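Local coordinates for protein 2-hydroxyisobutyryl-CoA synthetase (Aquincola tertiaricarbonis, PDB 6HDY) that is a CoA synthetase of the ANL superfamily, with a large AMP-binding domain and a smaller C-terminal domain, at residues Y33-R38 with H151-W156; T290-D295 with C355-P360. One frame throughout, in Å; residues are numbered along the deposited sequence.

Contact 1: residues Y33-R38 with H151-W156; sequences YWFPRR and HARIMW
Trp34 and Arg153 bring the two backbones together, their CA atoms 5.2 Å apart, where the turn leading into helix 36-40 meets the C-terminal half of helix 141-157. Phe35 is the N-cap of helix 36-40, and the loop before it packs on helix 141-157, a helix of the AMP-binding region of this ANL-superfamily fold. No direct hydrogen bond crosses; a water joins Trp34 N, 3.1 Å away, to Arg153 O. The indole of Trp34, its CG anti to the backbone N (chi1 179°), lies against the helix with one face over Arg153 and Ala152. A CH-pi contact places Arg153 CB 3.8 Å from the centroid of the five-membered ring, 20° off its normal. At the indole edge, Trp34 CE3 meets Trp156 CB at 3.8 Å, and the two indoles are steeply inclined to each other. Arg153 runs on, extended, past Phe35, whose CD2 lies over one face of its guanidinium. Beyond it the guanidinium of Arg38 stands nearly perpendicular; the two like charges are probably offset by acids, Asp302 pairing with both arginines, Glu331 with Arg38 and Glu39 with Arg153. Over one face of the Arg38 guanidinium sits Arg153 NH1, 3.4 Å from Arg38 NE.

Contact 2: residues T290-D295 with C355-P360; sequences TEQSND and CGRTYP
Cys355 meets Thr290, Gln292 and Ser293 where two irregular loops converge, one between strands 287-288 and 297-299, the other between strands 340-347 and 361-362. The direct hydrogen bond between them runs from Cys355 N to Ser293 OG, 3.2 Å long and fairly straight at 161°. Within 290-295, Thr290 OG1 accepts from Ser293 N, the backbone N three residues on: an ST motif. Sulfur contacts come second. With chi1 at 66°, Cys355 SG sits between its backbone N and carbonyl carbon and approaches two hydroxyls: Ser293 OG at 3.1 Å and Thr290 OG1 at 3.2 Å. The same sulfur accepts long hydrogen bonds from Arg357 N and from Arg357 NH2, the latter at 3.5 Å with the sulfur close to the guanidinium plane, while Arg357 NE forms a salt bridge with Glu39. A water supplies the third kind of link, donating to Gln292 OE1 at 2.7 Å and accepting from Arg357 NH2. The rest is van der Waals contact: Gln292, its chain bent at chi2 (77°), brings OE1 to 3.2 Å from Cys355 CB, Thr290 CB and CG2 lie against Arg357 NH2, and Leu298 of strand 297-299 touches Thr290, Cys355 and Arg357. The buried sulfur is thus an acceptor of two long N-H...S bonds within 355-360, probably steadied by the guanidinium, whereas Cys355 N to Ser293 OG and the water link the loops.

Both contacts are buried, and they lie side by side, their centres 12 Å apart, yet they solve the problem of joining distant chain segments differently. Contact 1 packs a helix start on a long helix through an aromatic face, with two neighbouring arginines held by shared acids; contact 2 joins two loops through polar atoms gathered round a sulfur, with roughly half the buried surface. They share no segment, but Tyr33 bridges them: its OH probably bonds to Cys355 O at 2.7 Å, while its ring packs on Arg357. Acids also serve both: Glu39 is common to the two contacts, and Asp302 also bonds Tyr359 OH of segment 355-360.

Contact 1: residues Y33-R38 with H151-W156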
loop_
_atom_site.group_PDB
_atom_site.type_symbol
_atom_site.label_atom_id
_atom_site.label_comp_id
_atom_site.label_asym_id
_atom_site.label_seq_id
_atom_site.Cartn_x
_atom_site.Cartn_y
_atom_site.Cartn_z
ATOM N N TYR A 33 -22.657 -19.487 -6.792
ATOM C CA TYR A 33 -22.851 -18.113 -7.245
ATOM C C TYR A 33 -23.191 -17.154 -6.109
ATOM O O TYR A 33 -23.954 -17.505 -5.204
ATOM C CB TYR A 33 -23.959 -18.057 -8.316
ATOM C CG TYR A 33 -24.000 -19.272 -9.220
ATOM C CD1 TYR A 33 -23.114 -19.404 -10.288
ATOM C CD2 TYR A 33 -24.927 -20.289 -9.012
ATOM C CE1 TYR A 33 -23.138 -20.526 -11.113
ATOM C CE2 TYR A 33 -24.979 -21.402 -9.850
ATOM C CZ TYR A 33 -24.082 -21.517 -10.898
ATOM O OH TYR A 33 -24.127 -22.613 -11.722
ATOM N N TRP A 34 -22.615 -15.938 -6.168
ATOM C CA TRP A 34 -22.876 -14.854 -5.231
ATOM C C TRP A 34 -24.275 -14.339 -5.560
ATOM O O TRP A 34 -25.103 -14.210 -4.656
ATOM C CB TRP A 34 -21.811 -13.746 -5.359
ATOM C CG TRP A 34 -22.022 -12.569 -4.444
ATOM C CD1 TRP A 34 -22.852 -11.507 -4.653
ATOM C CD2 TRP A 34 -21.301 -12.281 -3.236
ATOM N NE1 TRP A 34 -22.737 -10.602 -3.620
ATOM C CE2 TRP A 34 -21.787 -11.049 -2.740
ATOM C CE3 TRP A 34 -20.267 -12.931 -2.535
ATOM C CZ2 TRP A 34 -21.289 -10.463 -1.571
ATOM C CZ3 TRP A 34 -19.797 -12.361 -1.363
ATOM C CH2 TRP A 34 -20.315 -11.148 -0.886
ATOM N N PHE A 35 -24.546 -14.087 -6.862
ATOM C CA PHE A 35 -25.868 -13.670 -7.325
ATOM C C PHE A 35 -26.389 -14.690 -8.350
ATOM O O PHE A 35 -26.129 -14.536 -9.544
ATOM C CB PHE A 35 -25.871 -12.235 -7.874
ATOM C CG PHE A 35 -25.734 -11.137 -6.840
ATOM C CD1 PHE A 35 -26.409 -11.212 -5.624
ATOM C CD2 PHE A 35 -24.971 -10.001 -7.105
ATOM C CE1 PHE A 35 -26.333 -10.171 -4.698
ATOM C CE2 PHE A 35 -24.879 -8.968 -6.173
ATOM C CZ PHE A 35 -25.557 -9.059 -4.972
ATOM N N PRO A 36 -27.105 -15.759 -7.896
ATOM C CA PRO A 36 -27.594 -16.775 -8.846
ATOM C C PRO A 36 -28.329 -16.229 -10.074
ATOM O O PRO A 36 -28.016 -16.666 -11.182
ATOM C CB PRO A 36 -28.503 -17.669 -7.982
ATOM C CG PRO A 36 -27.957 -17.512 -6.582
ATOM C CD PRO A 36 -27.475 -16.095 -6.500
ATOM N N ARG A 37 -29.276 -15.271 -9.893
ATOM C CA ARG A 37 -30.050 -14.710 -11.008
ATOM C C ARG A 37 -29.196 -13.976 -12.003
ATOM O O ARG A 37 -29.107 -14.438 -13.132
ATOM C CB ARG A 37 -31.238 -13.839 -10.545
ATOM C CG ARG A 37 -32.118 -13.292 -11.686
ATOM C CD ARG A 37 -32.836 -14.399 -12.459
ATOM N NE ARG A 37 -33.649 -13.888 -13.566
ATOM C CZ ARG A 37 -34.056 -14.626 -14.599
ATOM N NH1 ARG A 37 -34.807 -14.087 -15.554
ATOM N NH2 ARG A 37 -33.695 -15.901 -14.696
ATOM N N ARG A 38 -28.530 -12.868 -11.584
ATOM C CA ARG A 38 -27.671 -12.045 -12.448
ATOM C C ARG A 38 -26.626 -12.859 -13.228
ATOM O O ARG A 38 -26.415 -12.610 -14.417
ATOM C CB ARG A 38 -26.999 -10.933 -11.639
ATOM C CG ARG A 38 -27.957 -9.812 -11.221
ATOM C CD ARG A 38 -27.350 -8.836 -10.209
ATOM N NE ARG A 38 -26.301 -8.006 -10.802
ATOM C CZ ARG A 38 -25.901 -6.826 -10.335
ATOM N NH1 ARG A 38 -26.479 -6.298 -9.264
ATOM N NH2 ARG A 38 -24.917 -6.170 -10.934
ATOM N N HIS A 151 -16.247 -7.050 -6.644
ATOM C CA HIS A 151 -15.056 -7.900 -6.498
ATOM C C HIS A 151 -15.251 -9.066 -5.556
ATOM O O HIS A 151 -14.733 -10.125 -5.868
ATOM C CB HIS A 151 -13.828 -7.059 -6.119
ATOM C CG HIS A 151 -13.295 -6.304 -7.292
ATOM N ND1 HIS A 151 -12.175 -5.556 -7.194
ATOM C CD2 HIS A 151 -13.753 -6.239 -8.566
ATOM C CE1 HIS A 151 -11.964 -5.052 -8.398
ATOM N NE2 HIS A 151 -12.885 -5.443 -9.253
ATOM N N ALA A 152 -15.974 -8.888 -4.411
ATOM C CA ALA A 152 -16.283 -9.986 -3.465
ATOM C C ALA A 152 -17.075 -11.079 -4.189
ATOM O O ALA A 152 -16.818 -12.263 -3.982
ATOM C CB ALA A 152 -17.101 -9.473 -2.282
ATOM N N ARG A 153 -18.020 -10.661 -5.047
ATOM C CA ARG A 153 -18.878 -11.520 -5.857
ATOM C C ARG A 153 -18.075 -12.447 -6.796
ATOM O O ARG A 153 -18.273 -13.665 -6.792
ATOM C CB ARG A 153 -19.870 -10.646 -6.641
ATOM C CG ARG A 153 -20.558 -11.340 -7.798
ATOM C CD ARG A 153 -21.651 -10.472 -8.330
ATOM N NE ARG A 153 -22.221 -11.016 -9.557
ATOM C CZ ARG A 153 -22.914 -10.304 -10.435
ATOM N NH1 ARG A 153 -23.152 -9.020 -10.215
ATOM N NH2 ARG A 153 -23.393 -10.875 -11.529
ATOM N N ILE A 154 -17.158 -11.850 -7.569
ATOM C CA ILE A 154 -16.292 -12.520 -8.536
ATOM C C ILE A 154 -15.232 -13.383 -7.805
ATOM O O ILE A 154 -14.885 -14.443 -8.300
ATOM C CB ILE A 154 -15.685 -11.441 -9.485
ATOM C CG1 ILE A 154 -16.791 -10.752 -10.310
ATOM C CG2 ILE A 154 -14.629 -12.033 -10.395
ATOM C CD1 ILE A 154 -16.444 -9.365 -10.809
ATOM N N MET A 155 -14.723 -12.932 -6.638
ATOM C CA MET A 155 -13.743 -13.708 -5.856
ATOM C C MET A 155 -14.420 -14.978 -5.277
ATOM O O MET A 155 -13.793 -16.030 -5.188
ATOM C CB MET A 155 -13.120 -12.838 -4.749
ATOM C CG MET A 155 -11.988 -11.946 -5.246
ATOM S SD MET A 155 -11.470 -10.708 -4.015
ATOM C CE MET A 155 -10.901 -11.767 -2.713
ATOM N N TRP A 156 -15.713 -14.868 -4.921
ATOM C CA TRP A 156 -16.536 -15.984 -4.465
ATOM C C TRP A 156 -16.630 -16.987 -5.639
ATOM O O TRP A 156 -16.513 -18.197 -5.423
ATOM C CB TRP A 156 -17.929 -15.490 -4.025
ATOM C CG TRP A 156 -18.857 -16.599 -3.623
ATOM C CD1 TRP A 156 -19.495 -17.472 -4.445
ATOM C CD2 TRP A 156 -19.243 -16.949 -2.290
ATOM N NE1 TRP A 156 -20.203 -18.386 -3.710
ATOM C CE2 TRP A 156 -20.084 -18.082 -2.383
ATOM C CE3 TRP A 156 -18.950 -16.424 -1.021
ATOM C CZ2 TRP A 156 -20.664 -18.681 -1.261
ATOM C CZ3 TRP A 156 -19.512 -17.028 0.095
ATOM C CH2 TRP A 156 -20.350 -18.151 -0.031
HETATM O O HOH W 1 -19.996 -15.700 -7.749
#

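Contact 2: residues T290-D295 with C355-P360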
loop_
_atom_site.group_PDB
_atom_site.type_symbol
_atom_site.label_atom_id
_atom_site.label_comp_id
_atom_site.label_asym_id
_atom_site.label_seq_id
_atom_site.Cartn_x
_atom_site.Cartn_y
_atom_site.Cartn_z
ATOM N N THR A 290 -13.639 -18.409 -13.510
ATOM C CA THR A 290 -14.325 -18.930 -12.314
ATOM C C THR A 290 -13.704 -20.281 -11.912
ATOM O O THR A 290 -12.886 -20.804 -12.651
ATOM C CB THR A 290 -15.847 -18.955 -12.510
ATOM O OG1 THR A 290 -16.172 -20.001 -13.415
ATOM C CG2 THR A 290 -16.412 -17.639 -13.018
ATOM N N GLU A 291 -14.044 -20.820 -10.734
ATOM C CA GLU A 291 -13.496 -22.102 -10.287
ATOM C C GLU A 291 -13.679 -23.242 -11.316
ATOM O O GLU A 291 -12.736 -24.007 -11.522
ATOM C CB GLU A 291 -14.026 -22.510 -8.909
ATOM C CG GLU A 291 -13.292 -23.717 -8.336
ATOM C CD GLU A 291 -13.705 -24.148 -6.947
ATOM O OE1 GLU A 291 -14.646 -23.545 -6.383
ATOM O OE2 GLU A 291 -13.068 -25.083 -6.414
ATOM N N GLN A 292 -14.853 -23.311 -11.979
ATOM C CA GLN A 292 -15.161 -24.330 -12.987
ATOM C C GLN A 292 -14.767 -23.889 -14.396
ATOM O O GLN A 292 -14.200 -24.694 -15.129
ATOM C CB GLN A 292 -16.627 -24.808 -12.923
ATOM C CG GLN A 292 -17.087 -25.333 -11.534
ATOM C CD GLN A 292 -17.385 -24.222 -10.527
ATOM O OE1 GLN A 292 -17.649 -23.070 -10.886
ATOM N NE2 GLN A 292 -17.298 -24.524 -9.237
ATOM N N SER A 293 -15.040 -22.622 -14.780
ATOM C CA SER A 293 -14.627 -22.068 -16.077
ATOM C C SER A 293 -13.273 -21.426 -15.784
ATOM O O SER A 293 -13.151 -20.193 -15.754
ATOM C CB SER A 293 -15.641 -21.028 -16.552
ATOM O OG SER A 293 -16.961 -21.542 -16.467
ATOM N N ASN A 294 -12.283 -22.268 -15.426
ATOM C CA ASN A 294 -10.966 -21.811 -14.948
ATOM C C ASN A 294 -9.993 -21.387 -16.053
ATOM O O ASN A 294 -8.945 -20.835 -15.729
ATOM C CB ASN A 294 -10.316 -22.855 -14.013
ATOM C CG ASN A 294 -10.027 -24.159 -14.702
ATOM O OD1 ASN A 294 -10.833 -24.657 -15.481
ATOM N ND2 ASN A 294 -8.847 -24.708 -14.482
ATOM N N ASP A 295 -10.310 -21.659 -17.329
ATOM C CA ASP A 295 -9.469 -21.185 -18.432
ATOM C C ASP A 295 -10.056 -19.883 -18.992
ATOM O O ASP A 295 -11.273 -19.765 -19.200
ATOM C CB ASP A 295 -9.265 -22.233 -19.538
ATOM C CG ASP A 295 -8.544 -23.490 -19.074
ATOM O OD1 ASP A 295 -7.435 -23.369 -18.505
ATOM O OD2 ASP A 295 -9.075 -24.594 -19.303
ATOM N N CYS A 355 -19.072 -23.609 -15.262
ATOM C CA CYS A 355 -19.657 -23.090 -14.023
ATOM C C CYS A 355 -21.174 -22.868 -14.158
ATOM O O CYS A 355 -21.871 -22.817 -13.149
ATOM C CB CYS A 355 -18.935 -21.834 -13.534
ATOM S SG CYS A 355 -19.115 -20.389 -14.611
ATOM N N GLY A 356 -21.667 -22.796 -15.398
ATOM C CA GLY A 356 -23.081 -22.567 -15.674
ATOM C C GLY A 356 -23.487 -21.101 -15.720
ATOM O O GLY A 356 -24.680 -20.791 -15.779
ATOM N N ARG A 357 -22.507 -20.182 -15.684
ATOM C CA ARG A 357 -22.773 -18.749 -15.812
ATOM C C ARG A 357 -23.020 -18.449 -17.295
ATOM O O ARG A 357 -22.267 -18.911 -18.171
ATOM C CB ARG A 357 -21.637 -17.898 -15.218
ATOM C CG ARG A 357 -21.667 -17.863 -13.681
ATOM C CD ARG A 357 -20.439 -17.199 -13.086
ATOM N NE ARG A 357 -20.482 -17.166 -11.623
ATOM C CZ ARG A 357 -19.952 -18.085 -10.818
ATOM N NH1 ARG A 357 -20.021 -17.944 -9.511
ATOM N NH2 ARG A 357 -19.349 -19.153 -11.322
ATOM N N THR A 358 -24.112 -17.732 -17.579
ATOM C CA THR A 358 -24.540 -17.417 -18.951
ATOM C C THR A 358 -23.891 -16.124 -19.497
ATOM O O THR A 358 -24.593 -15.208 -19.937
ATOM C CB THR A 358 -26.058 -17.328 -18.961
ATOM O OG1 THR A 358 -26.413 -16.416 -17.937
ATOM C CG2 THR A 358 -26.751 -18.684 -18.729
ATOM N N TYR A 359 -22.550 -16.062 -19.481
ATOM C CA TYR A 359 -21.771 -14.903 -19.916
ATOM C C TYR A 359 -20.905 -15.217 -21.142
ATOM O O TYR A 359 -20.410 -16.352 -21.232
ATOM C CB TYR A 359 -20.783 -14.481 -18.794
ATOM C CG TYR A 359 -21.371 -13.845 -17.551
ATOM C CD1 TYR A 359 -22.282 -12.794 -17.642
ATOM C CD2 TYR A 359 -20.930 -14.215 -16.285
ATOM C CE1 TYR A 359 -22.769 -12.158 -16.499
ATOM C CE2 TYR A 359 -21.433 -13.605 -15.136
ATOM C CZ TYR A 359 -22.366 -12.589 -15.249
ATOM O OH TYR A 359 -22.885 -12.014 -14.117
ATOM N N PRO A 360 -20.560 -14.193 -21.990
ATOM C CA PRO A 360 -19.564 -14.418 -23.055
ATOM C C PRO A 360 -18.212 -14.657 -22.376
ATOM O O PRO A 360 -18.015 -14.268 -21.212
ATOM C CB PRO A 360 -19.540 -13.089 -23.823
ATOM C CG PRO A 360 -20.790 -12.380 -23.415
ATOM C CD PRO A 360 -21.011 -12.791 -21.994
HETATM O O HOH W 2 -17.601 -20.683 -9.610
#